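Local coordinates for multidrug resistance protein (Vibrio cholerae, PDB 1YC9) that probably acts as an outer membrane efflux channel and could be involved in resistance to puromycin, acriflavine and tetraphenylarsonium chloride, at residues Y151-R156 with Q214-A219; I39-Q44 with V224-D229; E179-Y182 with L186-L189; N172-L177 with V403-L408. The protein carries 1 engineered substitution. One frame throughout, in Å; residues are numbered along the deposited sequence.

Contact 1: Y151-R156 with Q214-A219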
loop_
_atom_site.group_PDB
_atom_site.type_symbol
_atom_site.label_atom_id
_atom_site.label_comp_id
_atom_site.label_asym_id
_atom_site.label_seq_id
_atom_site.Cartn_x
_atom_site.Cartn_y
_atom_site.Cartn_z
ATOM N N TYR A 151 -11.073 20.531 -2.555
ATOM C CA TYR A 151 -11.783 21.772 -2.737
ATOM C C TYR A 151 -13.276 21.569 -2.933
ATOM O O TYR A 151 -14.086 22.306 -2.363
ATOM C CB TYR A 151 -11.156 22.554 -3.895
ATOM C CG TYR A 151 -11.402 24.046 -3.868
ATOM C CD1 TYR A 151 -10.719 24.868 -2.988
ATOM C CD2 TYR A 151 -12.298 24.629 -4.764
ATOM C CE1 TYR A 151 -10.930 26.239 -2.967
ATOM C CE2 TYR A 151 -12.500 25.981 -4.769
ATOM C CZ TYR A 151 -11.823 26.780 -3.873
ATOM O OH TYR A 151 -12.043 28.110 -3.884
ATOM N N ALA A 152 -13.642 20.540 -3.695
ATOM C CA ALA A 152 -14.996 20.135 -3.868
ATOM C C ALA A 152 -15.658 19.853 -2.534
ATOM O O ALA A 152 -16.798 20.244 -2.307
ATOM C CB ALA A 152 -15.109 18.916 -4.759
ATOM N N GLU A 153 -14.915 19.179 -1.663
ATOM C CA GLU A 153 -15.420 18.857 -0.366
ATOM C C GLU A 153 -15.558 20.121 0.472
ATOM O O GLU A 153 -16.553 20.271 1.187
ATOM C CB GLU A 153 -14.494 17.855 0.308
ATOM C CG GLU A 153 -14.903 17.475 1.729
ATOM C CD GLU A 153 -16.268 16.841 1.874
ATOM O OE1 GLU A 153 -16.636 16.652 3.051
ATOM O OE2 GLU A 153 -17.045 16.560 0.914
ATOM N N LEU A 154 -14.571 21.007 0.394
ATOM C CA LEU A 154 -14.643 22.294 1.102
ATOM C C LEU A 154 -15.936 23.018 0.691
ATOM O O LEU A 154 -16.668 23.519 1.529
ATOM C CB LEU A 154 -13.421 23.152 0.820
ATOM C CG LEU A 154 -13.365 24.454 1.598
ATOM C CD1 LEU A 154 -13.233 24.160 3.104
ATOM C CD2 LEU A 154 -12.221 25.312 1.166
ATOM N N ALA A 155 -16.231 23.050 -0.599
ATOM C CA ALA A 155 -17.428 23.740 -1.106
ATOM C C ALA A 155 -18.709 23.106 -0.575
ATOM O O ALA A 155 -19.698 23.833 -0.253
ATOM C CB ALA A 155 -17.443 23.743 -2.622
ATOM N N ARG A 156 -18.720 21.766 -0.567
ATOM C CA ARG A 156 -19.831 20.992 -0.081
ATOM C C ARG A 156 -20.063 21.321 1.387
ATOM O O ARG A 156 -21.219 21.454 1.815
ATOM C CB ARG A 156 -19.596 19.509 -0.222
ATOM C CG ARG A 156 -20.819 18.644 -0.016
ATOM C CD ARG A 156 -20.561 17.147 0.094
ATOM N NE ARG A 156 -19.800 16.855 1.291
ATOM C CZ ARG A 156 -20.303 16.742 2.512
ATOM N NH1 ARG A 156 -19.494 16.513 3.529
ATOM N NH2 ARG A 156 -21.592 16.872 2.742
ATOM N N GLN A 214 -12.751 23.577 8.885
ATOM C CA GLN A 214 -11.401 23.908 9.272
ATOM C C GLN A 214 -10.422 22.759 9.023
ATOM O O GLN A 214 -9.321 23.002 8.554
ATOM C CB GLN A 214 -11.303 24.378 10.721
ATOM C CG GLN A 214 -9.889 24.750 11.137
ATOM C CD GLN A 214 -9.318 25.961 10.382
ATOM O OE1 GLN A 214 -8.202 25.886 9.814
ATOM N NE2 GLN A 214 -10.095 27.051 10.320
ATOM N N LEU A 215 -10.844 21.524 9.301
ATOM C CA LEU A 215 -10.056 20.368 8.970
ATOM C C LEU A 215 -9.780 20.275 7.482
ATOM O O LEU A 215 -8.675 19.937 7.073
ATOM C CB LEU A 215 -10.765 19.083 9.413
ATOM C CG LEU A 215 -10.891 18.902 10.925
ATOM C CD1 LEU A 215 -11.687 17.658 11.213
ATOM C CD2 LEU A 215 -9.497 18.887 11.642
ATOM N N GLN A 216 -10.771 20.594 6.686
ATOM C CA GLN A 216 -10.601 20.555 5.245
ATOM C C GLN A 216 -9.642 21.647 4.744
ATOM O O GLN A 216 -8.833 21.417 3.851
ATOM C CB GLN A 216 -11.924 20.691 4.558
ATOM C CG GLN A 216 -11.826 20.259 3.096
ATOM C CD GLN A 216 -11.633 18.739 2.909
ATOM O OE1 GLN A 216 -11.343 18.330 1.828
ATOM N NE2 GLN A 216 -11.791 17.935 3.961
ATOM N N LYS A 217 -9.667 22.809 5.368
ATOM C CA LYS A 217 -8.662 23.841 5.077
ATOM C C LYS A 217 -7.237 23.414 5.454
ATOM O O LYS A 217 -6.284 23.694 4.720
ATOM C CB LYS A 217 -8.962 25.145 5.796
ATOM C CG LYS A 217 -10.193 25.846 5.278
ATOM C CD LYS A 217 -10.560 27.011 6.208
ATOM C CE LYS A 217 -11.726 27.781 5.595
ATOM N NZ LYS A 217 -12.071 28.996 6.332
ATOM N N ASN A 218 -7.106 22.754 6.600
ATOM C CA ASN A 218 -5.851 22.194 7.004
ATOM C C ASN A 218 -5.361 21.217 5.909
ATOM O O ASN A 218 -4.178 21.238 5.566
ATOM C CB ASN A 218 -5.935 21.475 8.342
ATOM C CG ASN A 218 -6.243 22.411 9.525
ATOM O OD1 ASN A 218 -6.240 23.637 9.389
ATOM N ND2 ASN A 218 -6.536 21.828 10.648
ATOM N N ALA A 219 -6.255 20.391 5.374
ATOM C CA ALA A 219 -5.857 19.359 4.424
ATOM C C ALA A 219 -5.386 20.007 3.109
ATOM O O ALA A 219 -4.391 19.565 2.497
ATOM C CB ALA A 219 -6.979 18.369 4.172
#
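Apolar contact starts with L154, whose CD1 lies 4.0 Å from Q216 CB. The same CD1 is 4.1 Å from K217 CG. L154 and Q216 pass alongside each other, pointing in opposite directions. Q216 also reaches the facing backbone, with its CG 3.9 Å from L154 N. Q216 CG is anti to the backbone N (chi1 -164°), and a bend at chi2 lays its CD 3.7 Å from E153 CG. E153 therefore offers its methylene groups, not its charge, to Q216. The two side chains cross at about a right angle. The amide and carboxylate planes are 73° apart, so the flat groups do not stack.

The partners belong to helices 117-183 and 189-223, which pack as a near-antiparallel pair. Their local axes come within 9.6 Å at an angle of 162°. This fits the long helical hairpins of outer membrane factors. L154 also touches I213 and L220 on helix 189-223, and I234 in a loop.

The E153 carboxylate is engaged within its own helix. R156 grips E153 side-on, one helical turn along. R156 NE donates to E153 OE2 at 2.8 Å, and R156 NH1 to E153 OE1 at 2.9 Å. Both oxygens lie close to the guanidinium plane, which fixes how the carboxylate is turned. K217 NZ is hydrogen-bonded to Y158 OH. On the second subunit, D358 and T361 accept hydrogen bonds from N218 ND2.

Contact 2: I39-Q44 with V224-D229; sequences IEEALQ and VGQGPD
E41 reaches across to Q226, and nearly its whole chain runs by one nitrogen. Its CB is 3.9 Å from Q226 NE2. The CG of E41 is slightly farther off, at 4.2 Å from Q226 NE2. E41 CD comes to 3.8 Å from Q226 NE2. At the tip, E41 OE1 accepts a hydrogen bond from Q226 NE2 at 2.7 Å. The acceptor uses its anti lone pair, the one away from OE2. The N-H...O angle is 152°, and the oxygen is tilted 16° out of the Q226 amide plane. The two side chains cross at about a right angle, each extended beyond CG. E41 OE1 also has V224 CG2 4.2 Å away. The other oxygen, E41 OE2, forms a salt bridge with R230 and takes a hydrogen bond with H37 ND1. The carboxylate thus has several polar partners, among them R230, which probably favours its charged form.

Q226 stands just beyond the end of helix 189-223, which closes in a Schellman motif. G225 is the C-prime residue, with a positive phi of 81°. The turn leads the chain out of the helix and places Q226 beside helix 33-44.

Next to the polar pair is a small apolar patch. A42 CB lies 3.9 Å from V224 CA and 4.0 Å from V224 CB. The A42 CB is also 4.1 Å from V224 CG1. I147 of helix 117-183 touches both A42 and V224. Farther along the loop, P228 packs on A357 of the second subunit.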
loop_
_atom_site.group_PDB
_atom_site.type_symbol
_atom_site.label_atom_id
_atom_site.label_comp_id
_atom_site.label_asym_id
_atom_site.label_seq_id
_atom_site.Cartn_x
_atom_site.Cartn_y
_atom_site.Cartn_z
ATOM N N ILE A 39 -3.753 25.323 -6.815
ATOM C CA ILE A 39 -3.143 24.343 -7.682
ATOM C C ILE A 39 -1.797 24.890 -8.199
ATOM O O ILE A 39 -0.748 24.219 -8.151
ATOM C CB ILE A 39 -4.110 23.921 -8.764
ATOM C CG1 ILE A 39 -5.250 23.125 -8.102
ATOM C CG2 ILE A 39 -3.412 23.105 -9.811
ATOM C CD1 ILE A 39 -6.352 22.722 -9.034
ATOM N N GLU A 40 -1.801 26.146 -8.632
ATOM C CA GLU A 40 -0.580 26.777 -9.106
ATOM C C GLU A 40 0.569 26.757 -8.108
ATOM O O GLU A 40 1.681 26.420 -8.480
ATOM C CB GLU A 40 -0.893 28.181 -9.582
ATOM C CG GLU A 40 -1.702 28.083 -10.869
ATOM C CD GLU A 40 -2.578 29.189 -11.338
ATOM O OE1 GLU A 40 -2.390 30.307 -10.824
ATOM O OE2 GLU A 40 -3.517 28.948 -12.134
ATOM N N GLU A 41 0.278 27.046 -6.842
ATOM C CA GLU A 41 1.246 26.946 -5.747
ATOM C C GLU A 41 1.844 25.542 -5.645
ATOM O O GLU A 41 3.071 25.395 -5.555
ATOM C CB GLU A 41 0.606 27.301 -4.396
ATOM C CG GLU A 41 0.333 28.772 -4.159
ATOM C CD GLU A 41 -0.611 28.969 -2.960
ATOM O OE1 GLU A 41 -0.289 28.516 -1.854
ATOM O OE2 GLU A 41 -1.696 29.545 -3.122
ATOM N N ALA A 42 0.975 24.535 -5.623
ATOM C CA ALA A 42 1.381 23.142 -5.502
ATOM C C ALA A 42 2.244 22.709 -6.683
ATOM O O ALA A 42 3.154 21.949 -6.502
ATOM C CB ALA A 42 0.170 22.228 -5.418
ATOM N N LEU A 43 1.902 23.157 -7.902
ATOM C CA LEU A 43 2.671 22.794 -9.089
ATOM C C LEU A 43 3.998 23.578 -9.282
ATOM O O LEU A 43 4.811 23.221 -10.118
ATOM C CB LEU A 43 1.779 22.910 -10.322
ATOM C CG LEU A 43 0.626 21.884 -10.358
ATOM C CD1 LEU A 43 -0.207 22.052 -11.645
ATOM C CD2 LEU A 43 1.084 20.425 -10.199
ATOM N N GLN A 44 4.192 24.637 -8.505
ATOM C CA GLN A 44 5.415 25.429 -8.602
ATOM C C GLN A 44 6.481 24.904 -7.647
ATOM O O GLN A 44 7.635 24.704 -8.026
ATOM C CB GLN A 44 5.124 26.902 -8.306
ATOM C CG GLN A 44 6.230 27.853 -8.731
ATOM N N VAL A 224 -0.968 21.483 -0.739
ATOM C CA VAL A 224 -0.176 22.403 -1.511
ATOM C C VAL A 224 1.213 22.595 -0.897
ATOM O O VAL A 224 1.946 23.501 -1.288
ATOM C CB VAL A 224 -0.916 23.735 -1.836
ATOM C CG1 VAL A 224 -2.287 23.421 -2.391
ATOM C CG2 VAL A 224 -1.044 24.622 -0.629
ATOM N N GLY A 225 1.574 21.747 0.060
ATOM C CA GLY A 225 2.907 21.711 0.586
ATOM C C GLY A 225 3.164 22.768 1.592
ATOM O O GLY A 225 4.303 23.171 1.807
ATOM N N GLN A 226 2.120 23.234 2.246
ATOM C CA GLN A 226 2.306 24.313 3.198
ATOM C C GLN A 226 1.878 23.917 4.574
ATOM O O GLN A 226 1.231 22.883 4.786
ATOM C CB GLN A 226 1.674 25.626 2.688
ATOM C CG GLN A 226 2.464 26.119 1.466
ATOM C CD GLN A 226 1.772 27.201 0.662
ATOM O OE1 GLN A 226 1.487 28.265 1.195
ATOM N NE2 GLN A 226 1.546 26.960 -0.628
ATOM N N GLY A 227 2.398 24.678 5.529
ATOM C CA GLY A 227 2.052 24.509 6.905
ATOM C C GLY A 227 0.630 25.008 7.066
ATOM O O GLY A 227 0.011 25.528 6.135
ATOM N N PRO A 228 0.107 24.848 8.263
ATOM C CA PRO A 228 -1.262 25.260 8.554
ATOM C C PRO A 228 -1.589 26.743 8.583
ATOM O O PRO A 228 -2.789 27.024 8.625
ATOM C CB PRO A 228 -1.539 24.571 9.893
ATOM C CG PRO A 228 -0.233 24.388 10.513
ATOM C CD PRO A 228 0.726 24.146 9.395
ATOM N N ASP A 229 -0.617 27.666 8.499
ATOM C CA ASP A 229 -0.878 29.107 8.273
ATOM C C ASP A 229 -1.478 29.466 6.901
ATOM O O ASP A 229 -2.148 30.488 6.740
ATOM C CB ASP A 229 0.432 29.902 8.377
ATOM C CG ASP A 229 0.770 30.297 9.805
ATOM O OD1 ASP A 229 0.663 29.440 10.715
ATOM O OD2 ASP A 229 1.160 31.449 10.101
#

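Contact 3: E179-Y182 with L186-L189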
loop_
_atom_site.group_PDB
_atom_site.type_symbol
_atom_site.label_atom_id
_atom_site.label_comp_id
_atom_site.label_asym_id
_atom_site.label_seq_id
_atom_site.Cartn_x
_atom_site.Cartn_y
_atom_site.Cartn_z
ATOM N N GLU A 179 -42.265 29.515 23.205
ATOM C CA GLU A 179 -42.067 29.992 24.560
ATOM C C GLU A 179 -43.056 31.116 24.892
ATOM O O GLU A 179 -43.583 31.156 26.013
ATOM C CB GLU A 179 -40.648 30.481 24.753
ATOM C CG GLU A 179 -39.675 29.361 25.093
ATOM C CD GLU A 179 -38.334 29.885 25.574
ATOM O OE1 GLU A 179 -37.763 30.754 24.879
ATOM O OE2 GLU A 179 -37.871 29.448 26.659
ATOM N N LYS A 180 -43.267 32.042 23.941
ATOM C CA LYS A 180 -44.239 33.116 24.106
ATOM C C LYS A 180 -45.637 32.494 24.250
ATOM O O LYS A 180 -46.415 32.869 25.149
ATOM C CB LYS A 180 -44.157 34.109 22.932
ATOM N N ARG A 181 -45.926 31.479 23.435
ATOM C CA ARG A 181 -47.195 30.783 23.530
ATOM C C ARG A 181 -47.388 30.043 24.839
ATOM O O ARG A 181 -48.458 30.140 25.448
ATOM C CB ARG A 181 -47.384 29.794 22.402
ATOM C CG ARG A 181 -47.687 30.507 21.076
ATOM C CD ARG A 181 -47.851 29.568 19.913
ATOM N NE ARG A 181 -48.907 28.556 20.095
ATOM C CZ ARG A 181 -50.018 28.452 19.368
ATOM N NH1 ARG A 181 -50.297 29.311 18.400
ATOM N NH2 ARG A 181 -50.872 27.480 19.622
ATOM N N TYR A 182 -46.382 29.263 25.235
ATOM C CA TYR A 182 -46.432 28.531 26.479
ATOM C C TYR A 182 -46.657 29.525 27.654
ATOM O O TYR A 182 -47.423 29.246 28.565
ATOM C CB TYR A 182 -45.141 27.748 26.649
ATOM C CG TYR A 182 -44.919 27.200 28.002
ATOM C CD1 TYR A 182 -45.692 26.159 28.477
ATOM C CD2 TYR A 182 -43.925 27.722 28.833
ATOM C CE1 TYR A 182 -45.483 25.630 29.726
ATOM C CE2 TYR A 182 -43.720 27.197 30.106
ATOM C CZ TYR A 182 -44.496 26.164 30.531
ATOM O OH TYR A 182 -44.340 25.619 31.769
ATOM N N LEU A 186 -51.002 28.894 25.848
ATOM C CA LEU A 186 -51.409 28.369 24.534
ATOM C C LEU A 186 -50.539 27.211 24.001
ATOM O O LEU A 186 -50.818 26.678 22.919
ATOM C CB LEU A 186 -51.403 29.518 23.539
ATOM C CG LEU A 186 -52.239 30.752 23.910
ATOM C CD1 LEU A 186 -51.914 31.913 22.974
ATOM C CD2 LEU A 186 -53.714 30.365 23.862
ATOM N N GLU A 187 -49.534 26.782 24.762
ATOM C CA GLU A 187 -48.682 25.635 24.381
ATOM C C GLU A 187 -48.164 24.903 25.646
ATOM O O GLU A 187 -48.152 25.490 26.731
ATOM C CB GLU A 187 -47.544 26.172 23.488
ATOM C CG GLU A 187 -46.577 25.136 22.938
ATOM C CD GLU A 187 -47.254 24.084 22.113
ATOM O OE1 GLU A 187 -47.486 22.970 22.646
ATOM O OE2 GLU A 187 -47.491 24.374 20.898
ATOM N N THR A 188 -47.738 23.656 25.476
ATOM C CA THR A 188 -47.201 22.868 26.576
ATOM C C THR A 188 -45.696 23.063 26.732
ATOM O O THR A 188 -45.024 23.578 25.839
ATOM C CB THR A 188 -47.524 21.375 26.379
ATOM O OG1 THR A 188 -46.581 20.580 27.108
ATOM C CG2 THR A 188 -47.285 20.965 24.934
ATOM N N LEU A 189 -45.182 22.643 27.881
ATOM C CA LEU A 189 -43.745 22.689 28.178
ATOM C C LEU A 189 -42.994 21.590 27.374
ATOM O O LEU A 189 -41.836 21.756 27.031
ATOM C CB LEU A 189 -43.506 22.487 29.677
ATOM C CG LEU A 189 -42.066 22.614 30.164
ATOM C CD1 LEU A 189 -41.352 23.908 29.745
ATOM C CD2 LEU A 189 -42.016 22.498 31.671
#
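Y182 has its CG anti to the backbone N (chi1 167°), and L189 does the same (chi1 -176°), which brings the ring and the leucine together. R181 instead bends at chi3 (58°), and its guanidinium turns back toward L186. The segments flank the tight turn of a helical hairpin, where helix 117-183 gives way to helix 189-223. This is the tip far from the beta strands.

The turn is tied by the backbone. L186 N donates to R181 O at 2.9 Å, from above the carbonyl plane. R181 NH2 adds only a weak bond to L186 O. L186 CB lies over one face of the guanidinium, and Y391 makes a cation-pi contact with R181. The stems of R181 and E187 meet too, with R181 CB 3.8 Å from E187 CB.

T188 is the N-cap of helix 189-223, and its OG1 takes a hydrogen bond from G190 N. E187 OE1 accepts from T188 N at 2.9 Å and is also hydrogen-bonded with S191 OG. L189 packs on I386 of the second subunit.

Y182 lies along the outgoing chain. Its CE1 is 3.7 Å from L189 CB. Y182 CA also makes a C-H...O contact with E187 O, at 3.5 Å. The same oxygen sits at the ring edge, where E187 O is 3.1 Å from Y182 CD1.

Contact 4: N172-L177 with V403-L408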
loop_
_atom_site.group_PDB
_atom_site.type_symbol
_atom_site.label_atom_id
_atom_site.label_comp_id
_atom_site.label_asym_id
_atom_site.label_seq_id
_atom_site.Cartn_x
_atom_site.Cartn_y
_atom_site.Cartn_z
ATOM N N ASN A 172 -34.456 28.481 16.247
ATOM C CA ASN A 172 -34.427 29.453 17.319
ATOM C C ASN A 172 -35.712 30.294 17.304
ATOM O O ASN A 172 -36.311 30.542 18.369
ATOM C CB ASN A 172 -33.184 30.325 17.221
ATOM C CG ASN A 172 -31.905 29.562 17.596
ATOM O OD1 ASN A 172 -31.970 28.531 18.229
ATOM N ND2 ASN A 172 -30.761 30.082 17.207
ATOM N N LYS A 173 -36.176 30.652 16.100
ATOM C CA LYS A 173 -37.430 31.424 15.956
ATOM C C LYS A 173 -38.635 30.592 16.413
ATOM O O LYS A 173 -39.591 31.127 16.964
ATOM C CB LYS A 173 -37.636 31.931 14.507
ATOM C CG LYS A 173 -36.967 33.269 14.178
ATOM C CD LYS A 173 -37.766 34.416 14.803
ATOM C CE LYS A 173 -37.275 35.826 14.399
ATOM N NZ LYS A 173 -38.179 36.827 15.058
ATOM N N THR A 174 -38.570 29.287 16.242
ATOM C CA THR A 174 -39.630 28.400 16.659
ATOM C C THR A 174 -39.670 28.234 18.185
ATOM O O THR A 174 -40.755 28.184 18.788
ATOM C CB THR A 174 -39.445 27.052 16.009
ATOM O OG1 THR A 174 -39.479 27.208 14.584
ATOM C CG2 THR A 174 -40.597 26.118 16.305
ATOM N N VAL A 175 -38.498 28.089 18.795
ATOM C CA VAL A 175 -38.407 28.056 20.255
ATOM C C VAL A 175 -39.096 29.292 20.824
ATOM O O VAL A 175 -39.922 29.172 21.712
ATOM C CB VAL A 175 -36.954 28.011 20.731
ATOM C CG1 VAL A 175 -36.824 28.447 22.224
ATOM C CG2 VAL A 175 -36.386 26.617 20.503
ATOM N N GLU A 176 -38.723 30.458 20.319
ATOM C CA GLU A 176 -39.157 31.698 20.923
ATOM C C GLU A 176 -40.631 32.017 20.687
ATOM O O GLU A 176 -41.268 32.647 21.542
ATOM C CB GLU A 176 -38.217 32.839 20.546
ATOM C CG GLU A 176 -38.514 33.620 19.313
ATOM C CD GLU A 176 -37.446 34.683 19.106
ATOM O OE1 GLU A 176 -37.749 35.885 19.327
ATOM O OE2 GLU A 176 -36.295 34.300 18.752
ATOM N N LEU A 177 -41.186 31.523 19.581
ATOM C CA LEU A 177 -42.632 31.517 19.400
ATOM C C LEU A 177 -43.306 30.590 20.404
ATOM O O LEU A 177 -44.305 30.966 21.028
ATOM C CB LEU A 177 -43.024 31.099 17.983
ATOM C CG LEU A 177 -44.548 31.051 17.754
ATOM C CD1 LEU A 177 -45.179 32.415 17.870
ATOM C CD2 LEU A 177 -44.858 30.426 16.405
ATOM N N VAL A 403 -41.961 17.764 12.236
ATOM C CA VAL A 403 -41.832 16.743 11.205
ATOM C C VAL A 403 -41.505 17.378 9.882
ATOM O O VAL A 403 -40.609 16.926 9.172
ATOM C CB VAL A 403 -43.065 15.829 11.155
ATOM C CG1 VAL A 403 -43.084 14.949 9.931
ATOM C CG2 VAL A 403 -43.153 14.980 12.421
ATOM N N ALA A 404 -42.189 18.477 9.567
ATOM C CA ALA A 404 -41.912 19.205 8.364
ATOM C C ALA A 404 -40.536 19.859 8.344
ATOM O O ALA A 404 -39.869 19.851 7.343
ATOM C CB ALA A 404 -43.026 20.266 8.126
ATOM N N GLU A 405 -40.135 20.480 9.451
ATOM C CA GLU A 405 -38.846 21.123 9.580
ATOM C C GLU A 405 -37.727 20.090 9.308
ATOM O O GLU A 405 -36.761 20.361 8.608
ATOM C CB GLU A 405 -38.653 21.626 11.034
ATOM C CG GLU A 405 -39.216 23.001 11.282
ATOM C CD GLU A 405 -38.879 23.528 12.654
ATOM O OE1 GLU A 405 -38.558 22.698 13.531
ATOM O OE2 GLU A 405 -38.911 24.761 12.843
ATOM N N GLU A 406 -37.894 18.924 9.896
ATOM C CA GLU A 406 -36.883 17.850 9.827
ATOM C C GLU A 406 -36.771 17.311 8.382
ATOM O O GLU A 406 -35.653 17.157 7.833
ATOM C CB GLU A 406 -37.336 16.742 10.756
ATOM C CG GLU A 406 -36.472 15.506 10.702
ATOM C CD GLU A 406 -35.531 15.433 11.835
ATOM O OE1 GLU A 406 -35.102 16.507 12.336
ATOM O OE2 GLU A 406 -35.248 14.285 12.209
ATOM N N SER A 407 -37.928 17.046 7.787
ATOM C CA SER A 407 -38.029 16.566 6.420
ATOM C C SER A 407 -37.390 17.585 5.483
ATOM O O SER A 407 -36.607 17.190 4.601
ATOM C CB SER A 407 -39.499 16.288 6.049
ATOM O OG SER A 407 -39.646 16.176 4.639
ATOM N N LEU A 408 -37.683 18.880 5.676
ATOM C CA LEU A 408 -37.093 19.951 4.859
ATOM C C LEU A 408 -35.581 19.993 4.939
ATOM O O LEU A 408 -34.900 19.991 3.948
ATOM C CB LEU A 408 -37.647 21.330 5.196
ATOM C CG LEU A 408 -37.016 22.500 4.421
ATOM C CD1 LEU A 408 -37.241 22.334 2.925
ATOM C CD2 LEU A 408 -37.566 23.816 4.916
#
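T174 and E405 meet between helix 117-183 and helix 398-433, two long helices of the alpha-helical part of this outer membrane factor. The backbones stand well apart here, with T174 CA 10.2 Å from E405 CA. The two side chains bridge that distance, coming from opposite directions.

N172 opens the first segment and faces elsewhere, toward A199 of helix 189-223. T174 follows and points at E405. Its OG1 lies beside its own backbone N (chi1 -60°). There it makes a hydrogen bond with V170 O, one turn earlier. The same OG1 is 3.1 Å from E405 OE2. One hydroxyl proton has two acceptors within reach, so the bond to E405 is not settled. V175, next in line, leans on A195 and K196 of helix 189-223. L177 closes the segment and touches Y391 of helix 326-391.

E405 is buried and stretches out beyond CG, which carries its carboxylate to T174. Its other oxygen, OE1, has a long and weak ion pair with R171 NE. That nearby positive charge may ease the burial of the carboxylate. E405 also packs on L384 of helix 326-391. A404, next to it in the chain, packs on Q194 of the third subunit, and V403 on L399 of that subunit.

The threonine meets one carboxylate oxygen with its carbons too: E405 OE2 is 3.9 Å from T174 CB and 4.1 Å from T174 CG2.

In the fold
Contacts 1, 3 and 4 all use helix 117-183. Contacts 1 and 3 join it to helix 189-223 or the turn before it, but their centres are about 41 Å apart. Contact 4 joins it to helix 398-433. Contact 2 sits about 14 Å from contact 1, centre to centre, where helix 189-223 ends beside helix 33-44. Contacts 1, 2 and 4 are partly buried; contact 3 is a surface turn about 60 Å from the chain centre. Chemistry differs accordingly. Contact 1 is van der Waals packing, contact 2 mixes one amide-carboxylate bond with an apolar patch, contact 3 relies on one backbone bond, a weak arginine bond and an aromatic ring, and contact 4 is a single polar pair.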